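Local coordinates for lipolytic protein G-D-S-L family (Chitinophaga pinensis, PDB 4Q7Q) that is of unknown function but, as a member of the GDSL-like lipase/acylhydrolase family of SGNH hydrolases, probably hydrolyses ester bonds, at residues D94-N99 with G168-I173; N133-V136 with K142-A145. All blocks are in the same frame, centred on the assembly; numbering follows the deposited sequence.

Contact 1 of 2, residues D94-N99 with G168-I173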
ATOM      1  N   ASP A  94       0.148  -8.330 -21.073  1.00 26.06           N
ATOM      2  CA  ASP A  94      -0.494  -7.025 -20.908  1.00 25.70           C
ATOM      3  C   ASP A  94       0.498  -5.932 -20.527  1.00 25.06           C
ATOM      4  O   ASP A  94       0.229  -4.743 -20.704  1.00 24.18           O
ATOM      5  CB  ASP A  94      -1.598  -7.099 -19.851  1.00 26.21           C
ATOM      6  CG  ASP A  94      -2.715  -8.035 -20.248  1.00 27.46           C
ATOM      7  OD1 ASP A  94      -3.413  -7.720 -21.229  1.00 29.94           O
ATOM      8  OD2 ASP A  94      -2.897  -9.074 -19.581  1.00 27.54           O
ATOM      9  N   TYR A  95       1.640  -6.333 -19.983  1.00 25.19           N
ATOM     10  CA  TYR A  95       2.698  -5.381 -19.704  1.00 25.39           C
ATOM     11  C   TYR A  95       3.571  -5.174 -20.945  1.00 26.68           C
ATOM     12  O   TYR A  95       4.035  -4.065 -21.216  1.00 27.52           O
ATOM     13  CB  TYR A  95       3.560  -5.828 -18.518  1.00 24.70           C
ATOM     14  CG  TYR A  95       4.670  -4.847 -18.245  1.00 24.16           C
ATOM     15  CD1 TYR A  95       4.460  -3.742 -17.428  1.00 22.82           C
ATOM     16  CD2 TYR A  95       5.918  -4.994 -18.847  1.00 25.41           C
ATOM     17  CE1 TYR A  95       5.469  -2.826 -17.202  1.00 24.40           C
ATOM     18  CE2 TYR A  95       6.924  -4.083 -18.630  1.00 26.16           C
ATOM     19  CZ  TYR A  95       6.697  -3.005 -17.809  1.00 25.95           C
ATOM     20  OH  TYR A  95       7.699  -2.100 -17.592  1.00 27.46           O
ATOM     21  N   GLN A  96       3.797  -6.249 -21.692  1.00 27.66           N
ATOM     22  CA  GLN A  96       4.676  -6.204 -22.856  1.00 30.30           C
ATOM     23  C   GLN A  96       4.046  -5.463 -24.024  1.00 32.36           C
ATOM     24  O   GLN A  96       4.743  -4.819 -24.818  1.00 33.31           O
ATOM     25  CB  GLN A  96       5.039  -7.625 -23.289  1.00 31.22           C
ATOM     26  CG  GLN A  96       5.951  -8.343 -22.313  1.00 33.20           C
ATOM     27  CD  GLN A  96       5.975  -9.841 -22.540  1.00 34.67           C
ATOM     28  OE1 GLN A  96       4.983 -10.428 -22.964  1.00 35.21           O
ATOM     29  NE2 GLN A  96       7.110 -10.467 -22.252  1.00 36.78           N
ATOM     30  N   HIS A  97       2.728  -5.568 -24.134  1.00 33.01           N
ATOM     31  CA  HIS A  97       2.004  -4.996 -25.259  1.00 33.61           C
ATOM     32  C   HIS A  97       0.869  -4.103 -24.788  1.00 32.05           C
ATOM     33  O   HIS A  97       0.358  -4.258 -23.676  1.00 31.22           O
ATOM     34  CB  HIS A  97       1.450  -6.109 -26.147  1.00 35.49           C
ATOM     35  CG  HIS A  97       2.481  -7.105 -26.574  1.00 37.91           C
ATOM     36  ND1 HIS A  97       3.359  -6.868 -27.609  1.00 39.25           N
ATOM     37  CD2 HIS A  97       2.777  -8.337 -26.102  1.00 39.15           C
ATOM     38  CE1 HIS A  97       4.152  -7.914 -27.757  1.00 39.70           C
ATOM     39  NE2 HIS A  97       3.820  -8.820 -26.855  1.00 40.35           N
ATOM     40  N   ASP A  98       0.479  -3.169 -25.646  1.00 31.70           N
ATOM     41  CA  ASP A  98      -0.576  -2.223 -25.327  1.00 30.94           C
ATOM     42  C   ASP A  98      -1.950  -2.838 -25.575  1.00 29.23           C
ATOM     43  O   ASP A  98      -2.484  -2.773 -26.686  1.00 29.67           O
ATOM     44  CB  ASP A  98      -0.409  -0.951 -26.155  1.00 32.29           C
ATOM     45  CG  ASP A  98      -1.339   0.162 -25.713  1.00 33.33           C
ATOM     46  OD1 ASP A  98      -2.213  -0.083 -24.851  1.00 32.52           O
ATOM     47  OD2 ASP A  98      -1.199   1.287 -26.243  1.00 35.87           O
ATOM     48  N   ASN A  99      -2.517  -3.428 -24.527  1.00 28.16           N
ATOM     49  CA  ASN A  99      -3.866  -3.961 -24.586  1.00 27.79           C
ATOM     50  C   ASN A  99      -4.830  -3.050 -23.842  1.00 26.70           C
ATOM     51  O   ASN A  99      -5.936  -3.457 -23.484  1.00 28.27           O
ATOM     52  CB  ASN A  99      -3.903  -5.375 -24.004  1.00 28.71           C
ATOM     53  CG  ASN A  99      -3.004  -6.330 -24.762  1.00 29.82           C
ATOM     54  OD1 ASN A  99      -2.804  -6.181 -25.970  1.00 31.69           O
ATOM     55  ND2 ASN A  99      -2.443  -7.310 -24.056  1.00 30.19           N
ATOM     56  N   GLY A 168       9.065  -6.572 -12.099  1.00 23.49           N
ATOM     57  CA  GLY A 168      10.395  -6.253 -11.614  1.00 24.40           C
ATOM     58  C   GLY A 168      11.451  -7.152 -12.233  1.00 25.71           C
ATOM     59  O   GLY A 168      12.479  -6.674 -12.715  1.00 26.08           O
ATOM     60  N   ARG A 169      11.200  -8.459 -12.223  1.00 26.49           N
ATOM     61  CA  ARG A 169      12.129  -9.410 -12.822  1.00 29.15           C
ATOM     62  C   ARG A 169      12.298  -9.173 -14.319  1.00 29.77           C
ATOM     63  O   ARG A 169      13.403  -9.262 -14.839  1.00 30.39           O
ATOM     64  CB  ARG A 169      11.682 -10.851 -12.569  1.00 31.61           C
ATOM     65  CG  ARG A 169      11.891 -11.320 -11.138  1.00 35.51           C
ATOM     66  CD  ARG A 169      11.604 -12.808 -10.982  1.00 38.85           C
ATOM     67  NE  ARG A 169      10.554 -13.062  -9.997  1.00 41.75           N
ATOM     68  CZ  ARG A 169       9.320 -13.451 -10.303  1.00 43.66           C
ATOM     69  NH1 ARG A 169       8.430 -13.658  -9.343  1.00 43.58           N
ATOM     70  NH2 ARG A 169       8.980 -13.642 -11.572  1.00 45.14           N
ATOM     71  N   TYR A 170      11.199  -8.874 -15.005  1.00 29.33           N
ATOM     72  CA  TYR A 170      11.231  -8.676 -16.449  1.00 30.45           C
ATOM     73  C   TYR A 170      12.039  -7.442 -16.830  1.00 30.36           C
ATOM     74  O   TYR A 170      12.802  -7.466 -17.793  1.00 31.41           O
ATOM     75  CB  TYR A 170       9.806  -8.565 -16.998  1.00 32.42           C
ATOM     76  CG  TYR A 170       9.742  -8.323 -18.487  1.00 33.14           C
ATOM     77  CD1 TYR A 170      10.180  -9.286 -19.384  1.00 34.38           C
ATOM     78  CD2 TYR A 170       9.238  -7.134 -18.996  1.00 33.81           C
ATOM     79  CE1 TYR A 170      10.123  -9.071 -20.750  1.00 35.63           C
ATOM     80  CE2 TYR A 170       9.177  -6.909 -20.360  1.00 34.77           C
ATOM     81  CZ  TYR A 170       9.620  -7.882 -21.232  1.00 36.39           C
ATOM     82  OH  TYR A 170       9.559  -7.666 -22.590  1.00 37.57           O
ATOM     83  N   GLU A 171      11.871  -6.370 -16.065  1.00 29.46           N
ATOM     84  CA  GLU A 171      12.526  -5.101 -16.368  1.00 29.24           C
ATOM     85  C   GLU A 171      13.878  -4.942 -15.681  1.00 30.69           C
ATOM     86  O   GLU A 171      14.584  -3.953 -15.910  1.00 32.31           O
ATOM     87  CB  GLU A 171      11.617  -3.935 -15.966  1.00 28.91           C
ATOM     88  CG  GLU A 171      10.396  -3.751 -16.844  1.00 30.00           C
ATOM     89  CD  GLU A 171      10.714  -3.028 -18.142  1.00 31.04           C
ATOM     90  OE1 GLU A 171      11.905  -2.945 -18.512  1.00 33.37           O
ATOM     91  OE2 GLU A 171       9.769  -2.535 -18.791  1.00 31.15           O
ATOM     92  N   GLN A 172      14.233  -5.917 -14.847  1.00 30.46           N
ATOM     93  CA  GLN A 172      15.400  -5.818 -13.973  1.00 32.37           C
ATOM     94  C   GLN A 172      15.298  -4.563 -13.109  1.00 31.79           C
ATOM     95  O   GLN A 172      16.253  -3.795 -12.969  1.00 33.95           O
ATOM     96  CB  GLN A 172      16.700  -5.853 -14.777  1.00 35.75           C
ATOM     97  CG  GLN A 172      16.800  -7.057 -15.688  1.00 38.48           C
ATOM     98  CD  GLN A 172      18.164  -7.190 -16.325  1.00 41.69           C
ATOM     99  OE1 GLN A 172      19.186  -6.953 -15.681  1.00 43.03           O
ATOM    100  NE2 GLN A 172      18.188  -7.565 -17.597  1.00 42.95           N
ATOM    101  N   ILE A 173      14.110  -4.369 -12.550  1.00 29.15           N
ATOM    102  CA  ILE A 173      13.820  -3.277 -11.635  1.00 28.11           C
ATOM    103  C   ILE A 173      13.666  -3.860 -10.237  1.00 26.74           C
ATOM    104  O   ILE A 173      12.939  -4.829 -10.051  1.00 26.26           O
ATOM    105  CB  ILE A 173      12.501  -2.571 -12.029  1.00 29.57           C
ATOM    106  CG1 ILE A 173      12.706  -1.743 -13.300  1.00 33.40           C
ATOM    107  CG2 ILE A 173      11.983  -1.703 -10.893  1.00 29.69           C
ATOM    108  CD1 ILE A 173      13.810  -0.728 -13.184  1.00 36.63           C
TER

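Contact 2 of 2, residues N133-V136 with K142-A145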
ATOM      1  N   ASN A 133      -5.456  -6.830   6.955  1.00 13.98           N
ATOM      2  CA  ASN A 133      -6.547  -7.514   7.626  1.00 15.29           C
ATOM      3  C   ASN A 133      -7.846  -6.757   7.390  1.00 15.23           C
ATOM      4  O   ASN A 133      -7.889  -5.879   6.526  1.00 16.05           O
ATOM      5  CB  ASN A 133      -6.255  -7.753   9.107  1.00 15.89           C
ATOM      6  CG  ASN A 133      -6.742  -9.106   9.561  1.00 15.99           C
ATOM      7  OD1 ASN A 133      -7.854  -9.505   9.229  1.00 16.37           O
ATOM      8  ND2 ASN A 133      -5.906  -9.835  10.294  1.00 18.69           N
ATOM      9  N   ASP A 134      -8.903  -7.108   8.119  1.00 15.24           N
ATOM     10  CA  ASP A 134     -10.178  -6.412   7.967  1.00 17.19           C
ATOM     11  C   ASP A 134      -9.955  -4.919   8.164  1.00 17.51           C
ATOM     12  O   ASP A 134      -9.399  -4.493   9.174  1.00 18.67           O
ATOM     13  CB  ASP A 134     -11.186  -6.897   9.011  1.00 17.86           C
ATOM     14  CG  ASP A 134     -11.724  -8.285   8.725  1.00 18.11           C
ATOM     15  OD1 ASP A 134     -11.281  -8.947   7.765  1.00 18.14           O
ATOM     16  OD2 ASP A 134     -12.609  -8.712   9.486  1.00 19.81           O
ATOM     17  N   PHE A 135     -10.394  -4.134   7.189  1.00 15.88           N
ATOM     18  CA  PHE A 135     -10.245  -2.691   7.225  1.00 16.31           C
ATOM     19  C   PHE A 135     -11.549  -2.035   7.640  1.00 16.01           C
ATOM     20  O   PHE A 135     -12.608  -2.403   7.139  1.00 17.43           O
ATOM     21  CB  PHE A 135      -9.850  -2.201   5.832  1.00 16.78           C
ATOM     22  CG  PHE A 135     -10.079  -0.730   5.606  1.00 16.54           C
ATOM     23  CD1 PHE A 135      -9.335   0.209   6.294  1.00 17.36           C
ATOM     24  CD2 PHE A 135     -11.027  -0.288   4.691  1.00 17.03           C
ATOM     25  CE1 PHE A 135      -9.533   1.566   6.082  1.00 16.80           C
ATOM     26  CE2 PHE A 135     -11.223   1.064   4.468  1.00 17.74           C
ATOM     27  CZ  PHE A 135     -10.478   1.996   5.169  1.00 16.79           C
ATOM     28  N   VAL A 136     -11.474  -1.078   8.563  1.00 17.00           N
ATOM     29  CA  VAL A 136     -12.614  -0.226   8.884  1.00 17.22           C
ATOM     30  C   VAL A 136     -12.143   1.223   8.887  1.00 17.35           C
ATOM     31  O   VAL A 136     -11.235   1.581   9.629  1.00 18.44           O
ATOM     32  CB  VAL A 136     -13.245  -0.580  10.244  1.00 17.85           C
ATOM     33  CG1 VAL A 136     -14.494   0.249  10.463  1.00 18.70           C
ATOM     34  CG2 VAL A 136     -13.583  -2.056  10.307  1.00 18.51           C
ATOM     35  N   LYS A 142     -18.808   2.585   7.896  1.00 25.67           N
ATOM     36  CA  LYS A 142     -19.587   1.954   6.833  1.00 26.14           C
ATOM     37  C   LYS A 142     -18.696   1.642   5.636  1.00 25.60           C
ATOM     38  O   LYS A 142     -19.039   0.818   4.784  1.00 27.31           O
ATOM     39  CB  LYS A 142     -20.749   2.850   6.403  1.00 29.39           C
ATOM     40  CG  LYS A 142     -21.784   3.057   7.488  1.00 33.05           C
ATOM     41  CD  LYS A 142     -22.944   3.905   6.996  1.00 35.61           C
ATOM     42  CE  LYS A 142     -23.987   4.081   8.086  1.00 38.99           C
ATOM     43  NZ  LYS A 142     -25.171   4.845   7.606  1.00 40.56           N
ATOM     44  N   ASN A 143     -17.558   2.324   5.577  1.00 22.85           N
ATOM     45  CA  ASN A 143     -16.517   2.020   4.614  1.00 21.86           C
ATOM     46  C   ASN A 143     -15.604   0.982   5.245  1.00 19.95           C
ATOM     47  O   ASN A 143     -14.796   1.290   6.125  1.00 19.50           O
ATOM     48  CB  ASN A 143     -15.735   3.282   4.261  1.00 23.01           C
ATOM     49  CG  ASN A 143     -14.802   3.088   3.088  1.00 25.86           C
ATOM     50  OD1 ASN A 143     -14.278   1.996   2.857  1.00 26.54           O
ATOM     51  ND2 ASN A 143     -14.592   4.155   2.329  1.00 28.98           N
ATOM     52  N   ASN A 144     -15.757  -0.258   4.809  1.00 18.22           N
ATOM     53  CA  ASN A 144     -14.970  -1.342   5.358  1.00 18.94           C
ATOM     54  C   ASN A 144     -14.706  -2.424   4.314  1.00 17.74           C
ATOM     55  O   ASN A 144     -15.319  -2.424   3.247  1.00 22.41           O
ATOM     56  CB  ASN A 144     -15.648  -1.909   6.616  1.00 19.92           C
ATOM     57  CG  ASN A 144     -17.052  -2.415   6.350  1.00 23.11           C
ATOM     58  OD1 ASN A 144     -17.242  -3.440   5.698  1.00 24.57           O
ATOM     59  ND2 ASN A 144     -18.047  -1.696   6.863  1.00 23.11           N
ATOM     60  N   ALA A 145     -13.796  -3.342   4.622  1.00 16.02           N
ATOM     61  CA  ALA A 145     -13.393  -4.381   3.676  1.00 15.14           C
ATOM     62  C   ALA A 145     -12.815  -5.560   4.432  1.00 15.37           C
ATOM     63  O   ALA A 145     -12.257  -5.395   5.508  1.00 17.31           O
ATOM     64  CB  ALA A 145     -12.358  -3.838   2.707  1.00 15.89           C
TER

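Contact 1 of 2, residues D94-N99 with G168-I173
Y95 on helix 92-96 reaches E171 near the end of helix 157-171 in the one hydrogen bond between 94-99 and 168-173. It is very short, with Y95 OH 2.4 Å from E171 OE2. The carboxylate oxygen lies in the plane of the phenol ring, at its edge, while the carboxylate itself stands at 88° to that ring. E171 comes to this position through a chain bent at chi2 (-80°), and its other oxygen, OE1, forms a salt bridge with R116 of helix 104-118.

Apolar packing of the two tyrosine rings lies beside this bond. Y95 CE2 comes to the edge of the Y170 ring, near its plane and 3.8 Å from Y170 CD2. Farther out, Q96 lays its extended chain by the Y170 phenol in van der Waals contact, with NE2 3.6 Å from Y170 CE1 and CG 3.7 Å from Y170 OH; amide and ring planes are 71° apart.

A phenylalanine in place of Y95 would probably leave E171 OE2 without this hydroxyl partner. The exact length of so short a bond is doubtful, but a phenol at one oxygen and R116 at the other would probably restrain the rotation of the E171 carboxylate, and the nearby arginine would be expected to favour its ionised form.

Contact 2 of 2, residues N133-V136 with K142-A145
F135 extends its ring along the neighbouring strand, past A145 and N144 to N143. With CG anti to the backbone N, chi1 of 162° carries the ring alongside the second strand, its CD2-CE2 edge nearest to it. CD2 lies 4.3 Å from A145 CB, on the face that F135 and A145 share, and close to the backbone of N144 and A145. Farther along, CE2 approaches N143 OD1 at 3.6 Å. This oxygen sits at the ring edge, near its plane, while the N143 amide is turned 83° from the ring.

V136 and N144 occupy the other face as a non-hydrogen-bonded pair. They bury less surface: V136 CG2 meets N144 CB at 4.2 Å, and the same CB lies 3.1 Å from F135 O. The N144 amide leads away from V136, its ND2 bonding to A141 O in the connecting turn.

Between the two faces, the backbones of F135 and A145 are joined as the hydrogen-bonded pair. F135 N donates to A145 O at 2.8 Å, with an angle at hydrogen of 155°. A145 N returns a similarly bent bond to F135 O at 2.9 Å. D134 CA adds a C-H···O contact to A145 O. The D134 carboxylate turns to other partners: OD1 accepts from Y149 OH and G147 N, and OD2 pairs with K193.

Two short antiparallel strands, F135 paired with A145 and V136 with N144, joined by a short connection, make a small beta hairpin. Backbone bonds from N133 to G236 and from V136 to D235 tie its first strand to the loop carrying D235 and H238, which with S14 have the geometry of the Ser-His-Asp triad expected in SGNH hydrolases. F135 touches D235, placing the hairpin beside the probable active site.

Overall arrangement
From the N terminus, the chain first supplies strands 6-12, 44-50 and 73-77 of the parallel sheet, then reaches helix 92-96, where contact 1 begins. It continues through helix 104-118 and strand 123-127 into the hairpin, and contact 2 closes a short loop of five residues there. Helix 157-171 follows, and its C-terminal end returns to residues 94-99, closing the longer loop of contact 1, within which contact 2 is contained. The two do not touch: their centres are about 32 Å apart, on opposite sides of the chain's centre. Contact 1 joins helix 92-96 to the end of helix 157-171, which leads into edge strand 175-176, whereas contact 2 pairs two hairpin strands beside the probable catalytic loop.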